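Local structure of succinate dehydrogenase subunit A (7D6V) at residues N82-A87 and P604-L609; E479-L484 and A520-E525; L346-R351 and D379-G384; V582-G587 and V595-E600. The protein probably catalyses the oxidation of succinate to fumarate as the FAD-carrying subunit of mycobacterial Sdh1, passing electrons to its iron-sulfur partner. All blocks are in the same frame, centred on the assembly; numbering follows the deposited sequence.

Contact 1 of 4, residues N82-A87 and P604-L609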
loop_
_atom_site.group_PDB
_atom_site.type_symbol
_atom_site.label_atom_id
_atom_site.label_comp_id
_atom_site.label_asym_id
_atom_site.label_seq_id
_atom_site.Cartn_x
_atom_site.Cartn_y
_atom_site.Cartn_z
ATOM N N ASN A 82 -4.504 -26.786 -19.595
ATOM C CA ASN A 82 -5.023 -25.440 -19.790
ATOM C C ASN A 82 -6.119 -25.419 -20.845
ATOM O O ASN A 82 -6.179 -26.272 -21.732
ATOM C CB ASN A 82 -3.896 -24.511 -20.239
ATOM C CG ASN A 82 -2.711 -24.533 -19.308
ATOM O OD1 ASN A 82 -1.769 -25.290 -19.514
ATOM N ND2 ASN A 82 -2.721 -23.660 -18.318
ATOM N N ASN A 83 -6.991 -24.420 -20.745
ATOM C CA ASN A 83 -7.812 -24.029 -21.883
ATOM C C ASN A 83 -6.903 -23.357 -22.901
ATOM O O ASN A 83 -6.422 -22.244 -22.675
ATOM C CB ASN A 83 -8.937 -23.095 -21.446
ATOM C CG ASN A 83 -10.074 -23.044 -22.446
ATOM O OD1 ASN A 83 -9.858 -23.103 -23.653
ATOM N ND2 ASN A 83 -11.296 -22.936 -21.945
ATOM N N TRP A 84 -6.648 -24.043 -24.015
ATOM C CA TRP A 84 -5.656 -23.568 -24.970
ATOM C C TRP A 84 -6.084 -22.266 -25.632
ATOM O O TRP A 84 -5.235 -21.422 -25.938
ATOM C CB TRP A 84 -5.399 -24.639 -26.020
ATOM C CG TRP A 84 -6.635 -25.076 -26.719
ATOM C CD1 TRP A 84 -7.473 -26.082 -26.345
ATOM C CD2 TRP A 84 -7.178 -24.527 -27.924
ATOM N NE1 TRP A 84 -8.503 -26.197 -27.245
ATOM C CE2 TRP A 84 -8.345 -25.252 -28.222
ATOM C CE3 TRP A 84 -6.791 -23.490 -28.777
ATOM C CZ2 TRP A 84 -9.128 -24.974 -29.337
ATOM C CZ3 TRP A 84 -7.569 -23.217 -29.881
ATOM C CH2 TRP A 84 -8.723 -23.954 -30.151
ATOM N N ARG A 85 -7.384 -22.089 -25.869
ATOM C CA ARG A 85 -7.864 -20.836 -26.437
ATOM C C ARG A 85 -7.603 -19.672 -25.494
ATOM O O ARG A 85 -7.140 -18.608 -25.922
ATOM C CB ARG A 85 -9.350 -20.952 -26.764
ATOM C CG ARG A 85 -9.932 -19.749 -27.479
ATOM C CD ARG A 85 -9.152 -19.375 -28.721
ATOM N NE ARG A 85 -9.832 -18.316 -29.457
ATOM C CZ ARG A 85 -9.232 -17.467 -30.282
ATOM N NH1 ARG A 85 -9.939 -16.536 -30.901
ATOM N NH2 ARG A 85 -7.928 -17.544 -30.485
ATOM N N MET A 86 -7.866 -19.863 -24.201
ATOM C CA MET A 86 -7.617 -18.803 -23.231
ATOM C C MET A 86 -6.132 -18.495 -23.119
ATOM O O MET A 86 -5.741 -17.327 -23.038
ATOM C CB MET A 86 -8.189 -19.191 -21.871
ATOM C CG MET A 86 -9.675 -18.934 -21.735
ATOM S SD MET A 86 -10.350 -19.549 -20.187
ATOM C CE MET A 86 -9.966 -18.186 -19.095
ATOM N N ALA A 87 -5.290 -19.530 -23.121
ATOM C CA ALA A 87 -3.851 -19.318 -23.029
ATOM C C ALA A 87 -3.324 -18.571 -24.246
ATOM O O ALA A 87 -2.551 -17.616 -24.115
ATOM C CB ALA A 87 -3.139 -20.660 -22.865
ATOM N N PRO A 604 -7.344 -30.786 -28.909
ATOM C CA PRO A 604 -6.345 -29.970 -28.202
ATOM C C PRO A 604 -5.955 -28.656 -28.863
ATOM O O PRO A 604 -6.238 -27.599 -28.303
ATOM C CB PRO A 604 -5.130 -30.910 -28.108
ATOM C CG PRO A 604 -5.454 -32.098 -28.982
ATOM C CD PRO A 604 -6.936 -32.199 -28.975
ATOM N N MET A 605 -5.368 -28.683 -30.053
ATOM C CA MET A 605 -4.787 -27.468 -30.616
ATOM C C MET A 605 -4.726 -27.598 -32.130
ATOM O O MET A 605 -4.189 -28.583 -32.647
ATOM C CB MET A 605 -3.391 -27.198 -30.024
ATOM C CG MET A 605 -3.385 -26.767 -28.556
ATOM S SD MET A 605 -1.818 -26.827 -27.676
ATOM C CE MET A 605 -1.288 -28.497 -28.029
ATOM N N ARG A 606 -5.286 -26.613 -32.833
ATOM C CA ARG A 606 -5.507 -26.753 -34.266
ATOM C C ARG A 606 -4.208 -26.669 -35.093
ATOM O O ARG A 606 -3.754 -27.721 -35.562
ATOM C CB ARG A 606 -6.587 -25.736 -34.664
ATOM C CG ARG A 606 -6.564 -24.470 -33.799
ATOM C CD ARG A 606 -7.065 -23.250 -34.558
ATOM N NE ARG A 606 -7.231 -22.097 -33.683
ATOM C CZ ARG A 606 -6.253 -21.252 -33.376
ATOM N NH1 ARG A 606 -6.484 -20.229 -32.568
ATOM N NH2 ARG A 606 -5.042 -21.426 -33.882
ATOM N N PRO A 607 -3.567 -25.514 -35.307
ATOM C CA PRO A 607 -2.106 -25.510 -35.517
ATOM C C PRO A 607 -1.269 -25.150 -34.296
ATOM O O PRO A 607 -0.070 -24.910 -34.466
ATOM C CB PRO A 607 -1.939 -24.438 -36.600
ATOM C CG PRO A 607 -2.951 -23.480 -36.271
ATOM C CD PRO A 607 -4.133 -24.358 -36.039
ATOM N N ASP A 608 -1.847 -25.072 -33.098
ATOM C CA ASP A 608 -1.021 -24.788 -31.931
ATOM C C ASP A 608 -0.320 -26.076 -31.519
ATOM O O ASP A 608 -0.323 -26.470 -30.353
ATOM C CB ASP A 608 -1.861 -24.224 -30.784
ATOM C CG ASP A 608 -2.412 -22.848 -31.081
ATOM O OD1 ASP A 608 -1.666 -22.008 -31.618
ATOM O OD2 ASP A 608 -3.596 -22.606 -30.769
ATOM N N LEU A 609 0.314 -26.703 -32.499
ATOM C CA LEU A 609 1.126 -27.906 -32.418
ATOM C C LEU A 609 2.481 -27.593 -33.027
ATOM O O LEU A 609 2.962 -28.245 -33.955
ATOM C CB LEU A 609 0.434 -29.073 -33.111
ATOM C CG LEU A 609 -0.933 -29.492 -32.558
ATOM C CD1 LEU A 609 -1.619 -30.445 -33.520
ATOM C CD2 LEU A 609 -0.804 -30.127 -31.186
#

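Contact 2 of 4, residues E479-L484 and A520-E525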
loop_
_atom_site.group_PDB
_atom_site.type_symbol
_atom_site.label_atom_id
_atom_site.label_comp_id
_atom_site.label_asym_id
_atom_site.label_seq_id
_atom_site.Cartn_x
_atom_site.Cartn_y
_atom_site.Cartn_z
ATOM N N GLU A 479 -24.952 -21.955 17.569
ATOM C CA GLU A 479 -23.592 -22.135 17.088
ATOM C C GLU A 479 -22.937 -20.778 16.875
ATOM O O GLU A 479 -23.526 -19.884 16.265
ATOM C CB GLU A 479 -23.566 -22.928 15.780
ATOM C CG GLU A 479 -24.204 -24.298 15.865
ATOM C CD GLU A 479 -23.280 -25.330 16.473
ATOM O OE1 GLU A 479 -23.779 -26.376 16.933
ATOM O OE2 GLU A 479 -22.055 -25.091 16.491
ATOM N N ASN A 480 -21.725 -20.634 17.381
ATOM C CA ASN A 480 -20.943 -19.426 17.150
ATOM C C ASN A 480 -20.338 -19.459 15.750
ATOM O O ASN A 480 -19.727 -20.464 15.373
ATOM C CB ASN A 480 -19.841 -19.297 18.197
ATOM C CG ASN A 480 -19.267 -17.901 18.269
ATOM O OD1 ASN A 480 -18.314 -17.574 17.568
ATOM N ND2 ASN A 480 -19.844 -17.068 19.123
ATOM N N PRO A 481 -20.506 -18.402 14.949
ATOM C CA PRO A 481 -19.910 -18.410 13.601
ATOM C C PRO A 481 -18.401 -18.575 13.601
ATOM O O PRO A 481 -17.855 -19.260 12.727
ATOM C CB PRO A 481 -20.326 -17.048 13.026
ATOM C CG PRO A 481 -21.455 -16.589 13.869
ATOM C CD PRO A 481 -21.248 -17.163 15.225
ATOM N N TYR A 482 -17.708 -17.959 14.561
ATOM C CA TYR A 482 -16.253 -18.035 14.601
ATOM C C TYR A 482 -15.779 -19.453 14.886
ATOM O O TYR A 482 -14.806 -19.923 14.285
ATOM C CB TYR A 482 -15.714 -17.061 15.648
ATOM C CG TYR A 482 -15.989 -15.609 15.333
ATOM C CD1 TYR A 482 -15.090 -14.858 14.595
ATOM C CD2 TYR A 482 -17.148 -14.990 15.773
ATOM C CE1 TYR A 482 -15.334 -13.535 14.304
ATOM C CE2 TYR A 482 -17.402 -13.666 15.484
ATOM C CZ TYR A 482 -16.492 -12.944 14.750
ATOM O OH TYR A 482 -16.736 -11.625 14.461
ATOM N N THR A 483 -16.460 -20.151 15.797
ATOM C CA THR A 483 -16.107 -21.533 16.102
ATOM C C THR A 483 -16.290 -22.430 14.884
ATOM O O THR A 483 -15.420 -23.252 14.564
ATOM C CB THR A 483 -16.951 -22.029 17.278
ATOM O OG1 THR A 483 -16.557 -21.341 18.469
ATOM C CG2 THR A 483 -16.778 -23.523 17.480
ATOM N N LEU A 484 -17.413 -22.274 14.180
ATOM C CA LEU A 484 -17.659 -23.069 12.982
ATOM C C LEU A 484 -16.619 -22.777 11.909
ATOM O O LEU A 484 -16.132 -23.694 11.236
ATOM C CB LEU A 484 -19.062 -22.788 12.446
ATOM C CG LEU A 484 -20.262 -23.486 13.085
ATOM C CD1 LEU A 484 -21.548 -22.815 12.642
ATOM C CD2 LEU A 484 -20.295 -24.955 12.747
ATOM N N ALA A 520 -26.973 -24.931 10.410
ATOM C CA ALA A 520 -28.374 -24.541 10.494
ATOM C C ALA A 520 -28.735 -23.915 11.834
ATOM O O ALA A 520 -29.821 -23.341 11.955
ATOM C CB ALA A 520 -29.270 -25.751 10.232
ATOM N N ASN A 521 -27.862 -24.010 12.835
ATOM C CA ASN A 521 -28.121 -23.482 14.167
ATOM C C ASN A 521 -27.294 -22.245 14.486
ATOM O O ASN A 521 -27.228 -21.844 15.651
ATOM C CB ASN A 521 -27.861 -24.559 15.218
ATOM C CG ASN A 521 -28.835 -25.707 15.127
ATOM O OD1 ASN A 521 -30.042 -25.503 15.023
ATOM N ND2 ASN A 521 -28.317 -26.926 15.165
ATOM N N VAL A 522 -26.667 -21.626 13.489
ATOM C CA VAL A 522 -25.773 -20.505 13.752
ATOM C C VAL A 522 -26.588 -19.305 14.218
ATOM O O VAL A 522 -27.540 -18.877 13.556
ATOM C CB VAL A 522 -24.917 -20.181 12.518
ATOM C CG1 VAL A 522 -25.776 -19.788 11.326
ATOM C CG2 VAL A 522 -23.931 -19.079 12.840
ATOM N N THR A 523 -26.231 -18.770 15.381
ATOM C CA THR A 523 -26.917 -17.632 15.973
ATOM C C THR A 523 -25.960 -16.453 16.037
ATOM O O THR A 523 -24.802 -16.610 16.436
ATOM C CB THR A 523 -27.441 -17.967 17.370
ATOM O OG1 THR A 523 -28.200 -19.180 17.323
ATOM C CG2 THR A 523 -28.325 -16.848 17.886
ATOM N N VAL A 524 -26.442 -15.279 15.646
ATOM C CA VAL A 524 -25.650 -14.058 15.630
ATOM C C VAL A 524 -26.204 -13.121 16.691
ATOM O O VAL A 524 -27.417 -12.893 16.757
ATOM C CB VAL A 524 -25.663 -13.398 14.241
ATOM C CG1 VAL A 524 -25.123 -11.990 14.312
ATOM C CG2 VAL A 524 -24.854 -14.223 13.262
ATOM N N GLU A 525 -25.317 -12.587 17.525
ATOM C CA GLU A 525 -25.690 -11.668 18.590
ATOM C C GLU A 525 -25.429 -10.236 18.142
ATOM O O GLU A 525 -24.365 -9.938 17.593
ATOM C CB GLU A 525 -24.908 -11.970 19.870
ATOM C CG GLU A 525 -24.543 -13.434 20.056
ATOM C CD GLU A 525 -25.758 -14.322 20.250
ATOM O OE1 GLU A 525 -26.772 -13.834 20.792
ATOM O OE2 GLU A 525 -25.697 -15.508 19.865
#

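Contact 3 of 4, residues L346-R351 and D379-G384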
loop_
_atom_site.group_PDB
_atom_site.type_symbol
_atom_site.label_atom_id
_atom_site.label_comp_id
_atom_site.label_asym_id
_atom_site.label_seq_id
_atom_site.Cartn_x
_atom_site.Cartn_y
_atom_site.Cartn_z
ATOM N N LEU A 346 13.179 -24.502 9.557
ATOM C CA LEU A 346 13.921 -23.749 8.541
ATOM C C LEU A 346 14.832 -22.702 9.194
ATOM O O LEU A 346 14.619 -21.492 9.103
ATOM C CB LEU A 346 12.968 -23.101 7.524
ATOM C CG LEU A 346 13.578 -22.291 6.373
ATOM C CD1 LEU A 346 14.128 -23.181 5.277
ATOM C CD2 LEU A 346 12.560 -21.319 5.811
ATOM N N ASP A 347 15.836 -23.206 9.903
ATOM C CA ASP A 347 16.799 -22.344 10.575
ATOM C C ASP A 347 17.924 -21.948 9.627
ATOM O O ASP A 347 18.588 -22.806 9.039
ATOM C CB ASP A 347 17.374 -23.029 11.813
ATOM C CG ASP A 347 17.780 -24.459 11.551
ATOM O OD1 ASP A 347 17.481 -24.967 10.450
ATOM O OD2 ASP A 347 18.398 -25.072 12.445
ATOM N N ILE A 348 18.128 -20.641 9.483
ATOM C CA ILE A 348 19.262 -20.083 8.758
ATOM C C ILE A 348 20.243 -19.390 9.689
ATOM O O ILE A 348 21.310 -18.948 9.241
ATOM C CB ILE A 348 18.786 -19.122 7.650
ATOM C CG1 ILE A 348 19.891 -18.866 6.625
ATOM C CG2 ILE A 348 18.326 -17.819 8.250
ATOM C CD1 ILE A 348 20.331 -20.103 5.904
ATOM N N ALA A 349 19.919 -19.291 10.980
ATOM C CA ALA A 349 20.802 -18.623 11.929
ATOM C C ALA A 349 22.113 -19.380 12.096
ATOM O O ALA A 349 23.197 -18.796 11.989
ATOM C CB ALA A 349 20.098 -18.470 13.273
ATOM N N SER A 350 22.037 -20.688 12.348
ATOM C CA SER A 350 23.238 -21.493 12.523
ATOM C C SER A 350 23.841 -21.825 11.165
ATOM O O SER A 350 24.079 -22.993 10.842
ATOM C CB SER A 350 22.917 -22.769 13.304
ATOM O OG SER A 350 21.926 -23.534 12.642
ATOM N N ARG A 351 24.093 -20.789 10.376
ATOM C CA ARG A 351 24.530 -20.894 8.991
ATOM C C ARG A 351 25.361 -19.652 8.687
ATOM O O ARG A 351 25.931 -19.042 9.598
ATOM C CB ARG A 351 23.324 -21.082 8.055
ATOM C CG ARG A 351 22.874 -22.526 7.936
ATOM C CD ARG A 351 23.963 -23.389 7.322
ATOM N NE ARG A 351 23.644 -24.812 7.398
ATOM C CZ ARG A 351 24.301 -25.688 8.151
ATOM N NH1 ARG A 351 23.938 -26.962 8.155
ATOM N NH2 ARG A 351 25.323 -25.291 8.895
ATOM N N ASP A 379 17.373 -16.759 15.091
ATOM C CA ASP A 379 16.409 -17.781 15.473
ATOM C C ASP A 379 15.772 -18.416 14.246
ATOM O O ASP A 379 15.690 -17.804 13.179
ATOM C CB ASP A 379 15.318 -17.199 16.378
ATOM C CG ASP A 379 15.854 -16.770 17.727
ATOM O OD1 ASP A 379 16.799 -17.415 18.223
ATOM O OD2 ASP A 379 15.333 -15.784 18.290
ATOM N N ALA A 380 15.314 -19.652 14.419
ATOM C CA ALA A 380 14.670 -20.392 13.346
ATOM C C ALA A 380 13.274 -19.843 13.066
ATOM O O ALA A 380 12.679 -19.125 13.875
ATOM C CB ALA A 380 14.579 -21.877 13.696
ATOM N N MET A 381 12.753 -20.197 11.899
ATOM C CA MET A 381 11.423 -19.783 11.484
ATOM C C MET A 381 10.410 -20.861 11.864
ATOM O O MET A 381 10.729 -21.837 12.547
ATOM C CB MET A 381 11.419 -19.476 9.991
ATOM C CG MET A 381 12.434 -18.425 9.604
ATOM S SD MET A 381 12.682 -18.294 7.832
ATOM C CE MET A 381 14.467 -18.391 7.752
ATOM N N GLU A 382 9.167 -20.685 11.433
ATOM C CA GLU A 382 8.064 -21.561 11.809
ATOM C C GLU A 382 7.231 -21.893 10.574
ATOM O O GLU A 382 6.019 -21.693 10.543
ATOM C CB GLU A 382 7.209 -20.917 12.892
ATOM C CG GLU A 382 6.404 -21.900 13.711
ATOM C CD GLU A 382 7.203 -22.479 14.856
ATOM O OE1 GLU A 382 8.250 -21.895 15.202
ATOM O OE2 GLU A 382 6.772 -23.498 15.428
ATOM N N VAL A 383 7.884 -22.358 9.522
ATOM C CA VAL A 383 7.264 -22.425 8.208
ATOM C C VAL A 383 6.428 -23.692 8.066
ATOM O O VAL A 383 6.592 -24.669 8.799
ATOM C CB VAL A 383 8.330 -22.336 7.103
ATOM C CG1 VAL A 383 9.062 -21.015 7.197
ATOM C CG2 VAL A 383 9.305 -23.491 7.219
ATOM N N GLY A 384 5.511 -23.666 7.097
ATOM C CA GLY A 384 4.622 -24.770 6.815
ATOM C C GLY A 384 3.774 -24.506 5.584
ATOM O O GLY A 384 3.799 -23.413 5.013
#

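Contact 4 of 4, residues V582-G587 and V595-E600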
loop_
_atom_site.group_PDB
_atom_site.type_symbol
_atom_site.label_atom_id
_atom_site.label_comp_id
_atom_site.label_asym_id
_atom_site.label_seq_id
_atom_site.Cartn_x
_atom_site.Cartn_y
_atom_site.Cartn_z
ATOM N N VAL A 582 -16.351 -31.316 -13.957
ATOM C CA VAL A 582 -17.150 -30.116 -13.709
ATOM C C VAL A 582 -18.108 -30.317 -12.537
ATOM O O VAL A 582 -18.749 -31.363 -12.414
ATOM C CB VAL A 582 -17.925 -29.752 -14.989
ATOM C CG1 VAL A 582 -18.824 -28.577 -14.752
ATOM C CG2 VAL A 582 -16.972 -29.476 -16.124
ATOM N N CYS A 583 -18.239 -29.295 -11.689
ATOM C CA CYS A 583 -19.110 -29.328 -10.518
ATOM C C CYS A 583 -20.410 -28.569 -10.769
ATOM O O CYS A 583 -20.409 -27.510 -11.403
ATOM C CB CYS A 583 -18.405 -28.725 -9.301
ATOM S SG CYS A 583 -16.787 -29.425 -8.934
ATOM N N ARG A 584 -21.520 -29.102 -10.250
ATOM C CA ARG A 584 -22.826 -28.471 -10.406
ATOM C C ARG A 584 -23.663 -28.699 -9.154
ATOM O O ARG A 584 -23.372 -29.577 -8.343
ATOM C CB ARG A 584 -23.573 -29.007 -11.631
ATOM C CG ARG A 584 -23.351 -28.219 -12.901
ATOM C CD ARG A 584 -23.832 -29.004 -14.102
ATOM N NE ARG A 584 -23.123 -28.635 -15.321
ATOM C CZ ARG A 584 -22.531 -29.507 -16.129
ATOM N NH1 ARG A 584 -22.558 -30.799 -15.844
ATOM N NH2 ARG A 584 -21.908 -29.086 -17.219
ATOM N N VAL A 585 -24.720 -27.893 -9.012
ATOM C CA VAL A 585 -25.634 -27.961 -7.874
ATOM C C VAL A 585 -26.781 -28.913 -8.186
ATOM O O VAL A 585 -27.351 -28.881 -9.282
ATOM C CB VAL A 585 -26.166 -26.560 -7.518
ATOM C CG1 VAL A 585 -27.446 -26.660 -6.715
ATOM C CG2 VAL A 585 -25.136 -25.793 -6.740
ATOM N N SER A 586 -27.129 -29.760 -7.213
ATOM C CA SER A 586 -28.236 -30.704 -7.354
ATOM C C SER A 586 -29.522 -30.200 -6.703
ATOM O O SER A 586 -30.535 -30.036 -7.388
ATOM C CB SER A 586 -27.839 -32.063 -6.770
ATOM O OG SER A 586 -26.868 -32.688 -7.585
ATOM N N GLY A 587 -29.509 -29.955 -5.403
ATOM C CA GLY A 587 -30.673 -29.393 -4.738
ATOM C C GLY A 587 -30.812 -29.785 -3.275
ATOM O O GLY A 587 -30.449 -30.875 -2.845
ATOM N N VAL A 595 -22.844 -32.267 -7.471
ATOM C CA VAL A 595 -22.488 -33.438 -8.259
ATOM C C VAL A 595 -21.350 -33.044 -9.187
ATOM O O VAL A 595 -21.411 -31.992 -9.836
ATOM C CB VAL A 595 -23.690 -33.978 -9.056
ATOM C CG1 VAL A 595 -23.224 -34.845 -10.208
ATOM C CG2 VAL A 595 -24.599 -34.768 -8.148
ATOM N N THR A 596 -20.308 -33.867 -9.228
ATOM C CA THR A 596 -19.158 -33.644 -10.091
ATOM C C THR A 596 -19.162 -34.678 -11.210
ATOM O O THR A 596 -19.284 -35.879 -10.951
ATOM C CB THR A 596 -17.856 -33.714 -9.291
ATOM O OG1 THR A 596 -18.005 -32.968 -8.078
ATOM C CG2 THR A 596 -16.730 -33.097 -10.075
ATOM N N VAL A 597 -19.032 -34.205 -12.447
ATOM C CA VAL A 597 -19.130 -35.029 -13.643
ATOM C C VAL A 597 -17.801 -34.918 -14.392
ATOM O O VAL A 597 -16.940 -34.114 -14.046
ATOM C CB VAL A 597 -20.321 -34.606 -14.532
ATOM C CG1 VAL A 597 -20.649 -35.661 -15.584
ATOM C CG2 VAL A 597 -21.542 -34.315 -13.675
ATOM N N THR A 598 -17.631 -35.751 -15.420
ATOM C CA THR A 598 -16.376 -35.853 -16.165
ATOM C C THR A 598 -16.599 -35.607 -17.653
ATOM O O THR A 598 -16.856 -36.553 -18.413
ATOM C CB THR A 598 -15.744 -37.224 -15.940
ATOM O OG1 THR A 598 -16.597 -38.233 -16.491
ATOM C CG2 THR A 598 -15.573 -37.492 -14.460
ATOM N N PRO A 599 -16.529 -34.360 -18.114
ATOM C CA PRO A 599 -16.580 -34.086 -19.553
ATOM C C PRO A 599 -15.197 -34.028 -20.188
ATOM O O PRO A 599 -14.178 -33.841 -19.522
ATOM C CB PRO A 599 -17.249 -32.706 -19.624
ATOM C CG PRO A 599 -16.903 -32.083 -18.355
ATOM C CD PRO A 599 -16.873 -33.168 -17.325
ATOM N N GLU A 600 -15.184 -34.168 -21.510
ATOM C CA GLU A 600 -13.959 -34.109 -22.293
ATOM C C GLU A 600 -13.691 -32.691 -22.781
ATOM O O GLU A 600 -14.614 -31.914 -23.035
ATOM C CB GLU A 600 -14.021 -35.057 -23.492
ATOM C CG GLU A 600 -14.419 -36.474 -23.136
ATOM C CD GLU A 600 -13.465 -37.116 -22.151
ATOM O OE1 GLU A 600 -12.297 -37.356 -22.518
ATOM O OE2 GLU A 600 -13.885 -37.377 -21.005
#

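Contact 1 of 4, residues N82-A87 and P604-L609
Trp84, in the first turn of helix 84-102, packs its indole against the irregular segment 604-609. The carbonyl group of Pro604 lies over one ring face, though its exact spacing is doubtful, and CB of the next helix residue, Arg85, lies over the opposite face. With CG set between the backbone N and the carbonyl carbon (chi1 56°), the ring projects at the segment. The apolar contact is Trp84 CB on Met605 CG at 3.9 Å, the two side chains sliding past each other in opposite directions.

Around the six-membered ring the contacts turn polar. Trp84 CZ3 sits over the guanidinium face of Arg606, 4.0 Å from NE, with the two planes 86° apart. Asp608 OD2 approaches Trp84 CE3 at 3.9 Å. The same Asp608 OD2 is 3.6 Å from Arg606 NH2, a long salt bridge of charge attraction alone, since the oxygen lies well out of the guanidinium plane.

Arg85 NH2 and Arg606 NH1 come within 3.7 Å, and both are salt-bridged to Glu88, while Arg85 NH1 pairs with Asp399. The Glu88 carboxylate probably offsets the two like charges and so lets the guanidinium groups approach across the contact.

Contact 2 of 4, residues E479-L484 and A520-E525
Glu479 and Val522 form a single beta bridge just before the N-terminus of helix 481-495, in the helical C-terminal region that also includes helices 502-518 and 532-556. Two backbone bonds make the bridge. Glu479 N donates to Asn521 O at 3.0 Å, but from above the carbonyl plane and with a bent N-H...O angle of 135°; Thr523 N gives Glu479 O a straighter bond of 3.1 Å that lies in the carbonyl plane.

The tight side is apolar. With CG1 lodged between N and the carbonyl carbon (chi1 61°), Val522 turns CG2 across to Pro481 CG at 3.7 Å, the two side chains meeting at about a right angle. Val524 CG2 comes to the same proline carbon from further along the segment, and Leu484 CD1 comes near Val522 CB. Ala537 of helix 532-556 touches both valines.

The opposite character marks the more solvent-exposed side, where the side chains of Glu479 and Asn521 touch through aliphatic carbons, CG to CB at 3.7 Å. Bent at chi2 (-81°), the glutamate turns its carboxylate to a salt bridge with Arg518, at the end of helix 502-518. Thr523 OG1 likewise bonds elsewhere, to Pro474 O.

Asn480 is the N-cap of the helix, its OD1 taking a weak bond from Tyr482 N. In the first turn of the helix, the Tyr482 hydroxyl bonds Pro46 O of the iron-sulfur subunit, so this corner lies against that chain. Back at the bridge, Glu479 O also receives a CA-H...O contact from Val522 CA at 3.4 Å.

Contact 3 of 4, residues L346-R351 and D379-G384
Asp347 meets Ala380 through its methylene, CB to CB at 3.6 Å, while its flat carboxylate leads away from 379-384, and OD1 accepts a hydrogen bond from Leu275 N. Two irregular loop segments pass each other here almost antiparallel, their directions 164° apart, at the start of strand 383-395 in the FAD-binding part of the chain. They probably belong to the capping domain known in this family, and they are held by side-chain packing without hydrogen bonds between them.

Met381 makes contacts with both Leu346 and Ile348. Its chain runs out extended and then bends at chi3 (-129°), laying SD against Leu346 CD2 at 3.6 Å and bringing CE against Leu346 O (3.4 Å) and Ile348 CG2 (3.9 Å). Met381 and Ile348 lie side by side, pointing the same way. At one end, Ala349 CB rests near Asp379 N.

At the other end the packing joins the sheet: Thr251 of strand 246-253 touches both Leu346 and Val383, and Val383 is also backbone-bonded to Val344. The Leu346 and Val383 side chains cross at about a right angle, with Leu346 CB 3.7 Å from Val383 CG2.

Contact 4 of 4, residues V582-G587 and V595-E600
Val582 and Pro599 touch because of the valine's first torsion: with CG1 anti to the backbone N (chi1 176°), CG2 is left beside that N and projects onto Pro599 CG at 3.4 Å. On the other face of the hairpin, Cys583 SG and Thr596 OG1 each lie beside their own backbone N (chi1 -53° for the cysteine). The sulfur then touches both branches of the threonine, with Cys583 SG to Thr596 OG1 at 3.8 Å and Thr596 CG2 equally near.

Arg584 and Val595 form the regular hydrogen-bonded pair. Arg584 N to Val595 O and Val595 N to Arg584 O are both 2.9 Å. A third bond, Val597 N to Val582 O, is nearly straight. Cys583 and Thr596, between them, make a non-hydrogen-bonded pair, knit instead by CA-H...O contacts from Thr596 CA to Val582 O and from Cys583 CA to Val595 O.

One face is exposed at Arg584, Val595 and Val597, while Val582 is buried against Ala239; the extended Arg584 chain runs along it, so that Val582 CG1 lies over the guanidinium, offset toward its rim. The strand directions differ by 149°, an antiparallel pairing with twist. Closed by a loop at 586-593, in which Ser586 and Pro593 are backbone-bonded, the strands form an antiparallel beta hairpin in the C-terminal region, its Cys583-Thr596 face packed on Cys549 and Lys552 of helix 532-556.

Overall arrangement
All four contacts are partly buried, and each lies 20 to 29 Å from the centre of the chain. Contact 4 depends on backbone bonds between two strands, contact 2 combines one short bridge with apolar packing, contact 3 is packing between loops, and contact 1 joins an aromatic ring to a charge network. Contacts 2 and 4 share helix 532-556, which packs against both, though their centres are 30 Å apart. Contacts 4 and 1 adjoin along the chain: the segment leaving the hairpin soon reaches 604-609 and there returns to the FAD-binding region. Contact 3 lies apart, about 21 Å or more from each of the others by nearest atoms; among the four, contact 2 alone touches a neighbouring subunit.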